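Local coordinates for protein carbonic anhydrase (Neosartorya fumigata, PDB 7COI) that probably catalyses the reversible hydration of carbon dioxide to hydrogencarbonate, as a zinc-dependent enzyme of the beta-carbonic anhydrase class, at residues A[235-240]-A[277-282]; A[242-245]-A[249-252]. All coordinates share one frame; numbering follows the deposited sequence.

Interaction 1 of 2, residues A[235-240]-A[277-282]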
ATOM      1  N   LEU A 235      -2.752  12.145  11.271  1.00 21.04           N
ATOM      2  CA  LEU A 235      -3.538  11.330  12.221  1.00 20.33           C
ATOM      3  C   LEU A 235      -4.929  11.948  12.353  1.00 22.23           C
ATOM      4  O   LEU A 235      -5.900  11.188  12.356  1.00 21.11           O
ATOM      5  CB  LEU A 235      -2.780  11.319  13.558  1.00 21.23           C
ATOM      6  CG  LEU A 235      -3.492  10.694  14.732  1.00 22.84           C
ATOM      7  CD1 LEU A 235      -3.665   9.190  14.509  1.00 24.49           C
ATOM      8  CD2 LEU A 235      -2.672  10.953  15.997  1.00 22.76           C
ATOM      9  N   THR A 236      -5.026  13.282  12.435  1.00 20.26           N
ATOM     10  CA  THR A 236      -6.321  13.976  12.610  1.00 21.90           C
ATOM     11  C   THR A 236      -7.094  14.104  11.293  1.00 22.99           C
ATOM     12  O   THR A 236      -8.286  14.408  11.383  1.00 22.53           O
ATOM     13  CB  THR A 236      -6.128  15.330  13.305  1.00 21.07           C
ATOM     14  OG1 THR A 236      -5.263  16.161  12.542  1.00 21.52           O
ATOM     15  CG2 THR A 236      -5.557  15.183  14.695  1.00 23.50           C
ATOM     16  N   GLN A 237      -6.484  13.837  10.137  1.00 23.57           N
ATOM     17  CA  GLN A 237      -7.165  13.790   8.810  1.00 25.21           C
ATOM     18  C   GLN A 237      -7.778  12.410   8.600  1.00 27.14           C
ATOM     19  O   GLN A 237      -7.607  11.817   7.526  1.00 32.06           O
ATOM     20  CB  GLN A 237      -6.208  14.179   7.696  1.00 23.05           C
ATOM     21  CG  GLN A 237      -5.814  15.647   7.776  1.00 24.09           C
ATOM     22  CD  GLN A 237      -4.809  16.063   6.728  1.00 25.91           C
ATOM     23  OE1 GLN A 237      -3.920  15.304   6.366  1.00 27.19           O
ATOM     24  NE2 GLN A 237      -4.926  17.295   6.248  1.00 26.34           N
ATOM     25  N   LYS A 238      -8.389  11.890   9.649  1.00 25.09           N
ATOM     26  CA  LYS A 238      -9.044  10.575   9.671  1.00 21.89           C
ATOM     27  C   LYS A 238     -10.335  10.768  10.444  1.00 24.18           C
ATOM     28  O   LYS A 238     -10.263  11.228  11.608  1.00 22.21           O
ATOM     29  CB  LYS A 238      -8.166   9.535  10.349  1.00 22.35           C
ATOM     30  CG  LYS A 238      -6.857   9.266   9.625  1.00 20.63           C
ATOM     31  CD  LYS A 238      -6.046   8.156  10.276  1.00 21.21           C
ATOM     32  CE  LYS A 238      -4.645   8.076   9.688  1.00 19.92           C
ATOM     33  NZ  LYS A 238      -4.692   7.786   8.237  1.00 19.50           N
ATOM     34  N   SER A 239     -11.450  10.399   9.846  1.00 23.46           N
ATOM     35  CA  SER A 239     -12.775  10.586  10.490  1.00 26.04           C
ATOM     36  C   SER A 239     -12.802   9.879  11.850  1.00 23.14           C
ATOM     37  O   SER A 239     -13.359  10.465  12.824  1.00 22.80           O
ATOM     38  CB  SER A 239     -13.891  10.123   9.608  1.00 26.67           C
ATOM     39  OG  SER A 239     -15.123  10.592  10.146  1.00 29.64           O
ATOM     40  N   VAL A 240     -12.190   8.690  11.962  1.00 22.72           N
ATOM     41  CA  VAL A 240     -12.291   7.901  13.225  1.00 21.14           C
ATOM     42  C   VAL A 240     -11.660   8.703  14.369  1.00 21.59           C
ATOM     43  O   VAL A 240     -12.222   8.677  15.525  1.00 19.62           O
ATOM     44  CB  VAL A 240     -11.719   6.477  13.098  1.00 21.62           C
ATOM     45  CG1 VAL A 240     -10.214   6.463  12.853  1.00 21.32           C
ATOM     46  CG2 VAL A 240     -12.045   5.638  14.315  1.00 23.06           C
ATOM     47  N   LYS A 277     -11.308  23.093  12.606  1.00 38.63           N
ATOM     48  CA  LYS A 277     -12.666  23.348  12.051  1.00 41.70           C
ATOM     49  C   LYS A 277     -12.672  22.973  10.560  1.00 32.88           C
ATOM     50  O   LYS A 277     -13.599  22.257  10.142  1.00 29.90           O
ATOM     51  CB  LYS A 277     -13.096  24.795  12.291  1.00 47.63           C
ATOM     52  CG  LYS A 277     -13.198  25.151  13.769  1.00 59.99           C
ATOM     53  CD  LYS A 277     -14.004  26.379  14.033  1.00 71.94           C
ATOM     54  CE  LYS A 277     -13.995  26.763  15.499  1.00 73.30           C
ATOM     55  NZ  LYS A 277     -15.081  27.718  15.811  1.00 76.21           N
ATOM     56  N   ALA A 278     -11.691  23.447   9.793  1.00 29.53           N
ATOM     57  CA  ALA A 278     -11.558  23.131   8.350  1.00 30.66           C
ATOM     58  C   ALA A 278     -11.382  21.610   8.170  1.00 28.49           C
ATOM     59  O   ALA A 278     -11.943  21.024   7.211  1.00 26.05           O
ATOM     60  CB  ALA A 278     -10.399  23.904   7.759  1.00 30.45           C
ATOM     61  N   ARG A 279     -10.618  20.986   9.076  1.00 28.30           N
ATOM     62  CA  ARG A 279     -10.319  19.527   8.986  1.00 28.37           C
ATOM     63  C   ARG A 279     -11.605  18.740   9.226  1.00 27.40           C
ATOM     64  O   ARG A 279     -11.902  17.822   8.482  1.00 24.29           O
ATOM     65  CB  ARG A 279      -9.230  19.146   9.987  1.00 28.80           C
ATOM     66  CG  ARG A 279      -8.679  17.744   9.773  1.00 29.61           C
ATOM     67  CD  ARG A 279      -7.292  17.573  10.341  1.00 27.67           C
ATOM     68  NE  ARG A 279      -6.421  18.604   9.824  1.00 27.82           N
ATOM     69  CZ  ARG A 279      -5.467  19.232  10.506  1.00 28.20           C
ATOM     70  NH1 ARG A 279      -5.142  18.877  11.736  1.00 27.55           N
ATOM     71  NH2 ARG A 279      -4.804  20.215   9.938  1.00 30.16           N
ATOM     72  N   LEU A 280     -12.382  19.126  10.241  1.00 29.54           N
ATOM     73  CA  LEU A 280     -13.701  18.507  10.552  1.00 29.35           C
ATOM     74  C   LEU A 280     -14.582  18.552   9.299  1.00 27.56           C
ATOM     75  O   LEU A 280     -15.142  17.506   8.889  1.00 27.51           O
ATOM     76  CB  LEU A 280     -14.341  19.329  11.682  1.00 32.94           C
ATOM     77  CG  LEU A 280     -14.887  18.671  12.944  1.00 36.81           C
ATOM     78  CD1 LEU A 280     -14.353  17.260  13.221  1.00 35.03           C
ATOM     79  CD2 LEU A 280     -14.635  19.611  14.125  1.00 35.73           C
ATOM     80  N   THR A 281     -14.720  19.745   8.705  1.00 26.37           N
ATOM     81  CA  THR A 281     -15.574  19.967   7.515  1.00 26.82           C
ATOM     82  C   THR A 281     -15.097  19.049   6.387  1.00 25.09           C
ATOM     83  O   THR A 281     -15.949  18.477   5.697  1.00 25.50           O
ATOM     84  CB  THR A 281     -15.498  21.426   7.062  1.00 29.57           C
ATOM     85  OG1 THR A 281     -15.928  22.210   8.182  1.00 29.62           O
ATOM     86  CG2 THR A 281     -16.309  21.682   5.811  1.00 28.85           C
ATOM     87  N   SER A 282     -13.776  18.937   6.225  1.00 24.11           N
ATOM     88  CA  SER A 282     -13.131  18.301   5.047  1.00 24.22           C
ATOM     89  C   SER A 282     -13.062  16.780   5.213  1.00 23.65           C
ATOM     90  O   SER A 282     -13.025  16.109   4.170  1.00 22.35           O
ATOM     91  CB  SER A 282     -11.766  18.857   4.814  1.00 24.35           C
ATOM     92  OG  SER A 282     -11.825  20.234   4.496  1.00 27.50           O
TER
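Arg279 reaches from helix 273-283 to Thr236 and Gln237, where helix 216-236 ends, and its side chain accounts for the whole contact. Its NH1 donates to Thr236 OG1 at 2.8 Å, a bent bond whose N-H...O angle is 137°. The hydroxyl stands near the edge of the guanidinium but is tilted 29° out of its plane. OG1 sits between the backbone N and the carbonyl carbon of Thr236; its single proton can serve the carbonyls of Leu232 and Lys233 in the last turn of its own helix, one or shared, which probably helps orient the hydroxyl to accept from the arginine.

The close packing lies just behind the charged group. Arg279 CD rests 3.3 Å from Thr236 OG1 and 3.5 Å from Thr236 O. Gln237, the next residue, brings its CG within 3.5 Å of Arg279 CD, and the two chains cross at about a right angle. The amide and guanidinium planes stand 85° apart, so the groups do not stack. The bend at chi3 of Arg279 turns the head toward the threonine.

What surrounds the head is polar: NH1 also pairs with Glu271, and NE with Glu205 OE2 of the second subunit. That same OE2 accepts from Gln237 NE2, while Gln237 OE1 meets Gln202 of the second subunit. Glu271 and Glu205 of the second subunit thus probably offset the charge of this buried arginine. By contrast, Lys277, two residues back on the helix, is exposed to solvent and takes no part.

The contact ties the C-terminal helix to the turn between helices 216-236 and 239-248. Leu280 and Thr236 lean on helix 239-248, and Leu235 packs on helix 152-164.

Interaction 2 of 2, residues A[242-245]-A[249-252]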
ATOM      1  N   LEU A 242     -11.127  12.192  14.398  1.00 21.84           N
ATOM      2  CA  LEU A 242     -11.918  13.444  14.619  1.00 24.30           C
ATOM      3  C   LEU A 242     -13.180  13.124  15.431  1.00 23.90           C
ATOM      4  O   LEU A 242     -13.496  13.911  16.356  1.00 24.34           O
ATOM      5  CB  LEU A 242     -12.272  14.084  13.277  1.00 23.53           C
ATOM      6  CG  LEU A 242     -11.084  14.649  12.515  1.00 22.83           C
ATOM      7  CD1 LEU A 242     -11.441  14.904  11.066  1.00 23.38           C
ATOM      8  CD2 LEU A 242     -10.554  15.899  13.179  1.00 23.55           C
ATOM      9  N   GLU A 243     -13.864  12.029  15.118  1.00 22.94           N
ATOM     10  CA  GLU A 243     -15.076  11.577  15.845  1.00 27.23           C
ATOM     11  C   GLU A 243     -14.740  11.395  17.341  1.00 29.15           C
ATOM     12  O   GLU A 243     -15.498  11.876  18.218  1.00 20.94           O
ATOM     13  CB  GLU A 243     -15.621  10.273  15.259  1.00 28.95           C
ATOM     14  CG  GLU A 243     -16.235  10.360  13.871  1.00 36.48           C
ATOM     15  CD  GLU A 243     -16.354   8.988  13.202  1.00 42.88           C
ATOM     16  OE1 GLU A 243     -16.443   7.967  13.950  1.00 47.59           O
ATOM     17  OE2 GLU A 243     -16.290   8.912  11.944  1.00 47.62           O
ATOM     18  N   ALA A 244     -13.632  10.719  17.663  1.00 23.43           N
ATOM     19  CA  ALA A 244     -13.219  10.417  19.057  1.00 23.06           C
ATOM     20  C   ALA A 244     -12.811  11.702  19.774  1.00 20.70           C
ATOM     21  O   ALA A 244     -13.034  11.808  21.007  1.00 22.68           O
ATOM     22  CB  ALA A 244     -12.090   9.405  19.075  1.00 21.56           C
ATOM     23  N   MET A 245     -12.206  12.645  19.063  1.00 22.07           N
ATOM     24  CA  MET A 245     -11.811  13.933  19.673  1.00 25.65           C
ATOM     25  C   MET A 245     -13.093  14.685  20.097  1.00 26.86           C
ATOM     26  O   MET A 245     -13.111  15.201  21.206  1.00 26.49           O
ATOM     27  CB  MET A 245     -10.970  14.762  18.716  1.00 26.11           C
ATOM     28  CG  MET A 245      -9.607  14.152  18.507  1.00 26.42           C
ATOM     29  SD  MET A 245      -8.722  14.970  17.204  1.00 30.09           S
ATOM     30  CE  MET A 245      -7.934  16.295  18.116  1.00 36.39           C
ATOM     31  N   GLY A 249     -13.113  13.485  23.893  1.00 22.75           N
ATOM     32  CA  GLY A 249     -11.919  14.283  24.176  1.00 23.01           C
ATOM     33  C   GLY A 249     -10.655  13.448  23.977  1.00 23.69           C
ATOM     34  O   GLY A 249      -9.682  13.701  24.710  1.00 23.55           O
ATOM     35  N   LEU A 250     -10.644  12.507  23.018  1.00 24.80           N
ATOM     36  CA  LEU A 250      -9.372  11.828  22.631  1.00 22.83           C
ATOM     37  C   LEU A 250      -8.322  12.903  22.449  1.00 22.88           C
ATOM     38  O   LEU A 250      -8.591  13.968  21.781  1.00 23.12           O
ATOM     39  CB  LEU A 250      -9.569  11.038  21.334  1.00 25.79           C
ATOM     40  CG  LEU A 250      -8.290  10.484  20.693  1.00 27.92           C
ATOM     41  CD1 LEU A 250      -7.793   9.351  21.522  1.00 29.06           C
ATOM     42  CD2 LEU A 250      -8.540   9.979  19.287  1.00 33.48           C
ATOM     43  N   GLN A 251      -7.128  12.668  22.983  1.00 21.71           N
ATOM     44  CA  GLN A 251      -6.037  13.639  22.857  1.00 22.23           C
ATOM     45  C   GLN A 251      -4.967  13.036  21.963  1.00 23.46           C
ATOM     46  O   GLN A 251      -4.791  11.802  22.026  1.00 23.28           O
ATOM     47  CB  GLN A 251      -5.470  13.971  24.220  1.00 26.05           C
ATOM     48  CG  GLN A 251      -6.465  14.735  25.085  1.00 29.13           C
ATOM     49  CD  GLN A 251      -5.924  14.915  26.479  1.00 31.98           C
ATOM     50  OE1 GLN A 251      -4.722  15.037  26.693  1.00 33.52           O
ATOM     51  NE2 GLN A 251      -6.817  14.883  27.448  1.00 35.22           N
ATOM     52  N   VAL A 252      -4.279  13.899  21.224  1.00 22.64           N
ATOM     53  CA  VAL A 252      -3.090  13.487  20.434  1.00 24.49           C
ATOM     54  C   VAL A 252      -1.882  14.245  20.947  1.00 25.22           C
ATOM     55  O   VAL A 252      -2.031  15.387  21.384  1.00 26.51           O
ATOM     56  CB  VAL A 252      -3.340  13.649  18.923  1.00 24.71           C
ATOM     57  CG1 VAL A 252      -4.574  12.885  18.513  1.00 23.99           C
ATOM     58  CG2 VAL A 252      -3.429  15.116  18.492  1.00 24.24           C
TER
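Leu250 N donates to Ala244 O, the main polar link between the last turns of helix 239-248 and the start of strand 251-257. The bond is 3.2 Å long and fairly straight at the hydrogen (163°), but the donor stands well above the carbonyl plane, 45° out of it. A second, weak bond runs from Gly249 N to Met245 O at 3.2 Å, and Gly249 CA adds a CH...O contact to the same oxygen. Gly249 has positive phi, a conformation that glycine adopts readily, and this is where the chain leaves the helix.

The apolar contacts lie beside these bonds. Ala244 CB meets Leu250 CD2 at 3.6 Å; with CG anti to the backbone N (chi1 170°), the leucine lays this methyl against the alanine. Both residues also touch Val162 of helix 152-164, and Leu250 reaches Val170 of strand 169-175. Alongside the leucine, Met245 CG lies 4.2 Å from Leu250 CB. Separately, the same Met245 CG makes a van der Waals approach to the carbonyl oxygen, 3.4 Å from Leu250 O.

The arrangement is a glycine-terminated helix end: a weak i+4 bond from Gly249 and a longer-reaching i+6 bond from Leu250 close it, and the leucine that follows the glycine packs its methyl on the alanine as the chain turns into the sheet.

Interaction 2 is nested in the chain loop that interaction 1 closes, and their centres lie about 10 Å apart. Helix 239-248 is common to both: interaction 1 includes its first residues, interaction 2 a later turn, 242-245. They also touch directly. Leu235 CD2 meets Val252 CG1 at 3.7 Å and Leu280 CD1 meets Leu242 CB at 3.8 Å, so apolar packing joins the two ranges. They differ in surroundings, since 235-240/277-282 faces the second subunit whereas no other chain of the assembly touches 242-245/249-252. Neither lies at the zinc ion, bound by Cys119, His175 and Cys178, but strand 251-257 runs beside strand 169-175, which ends at His175.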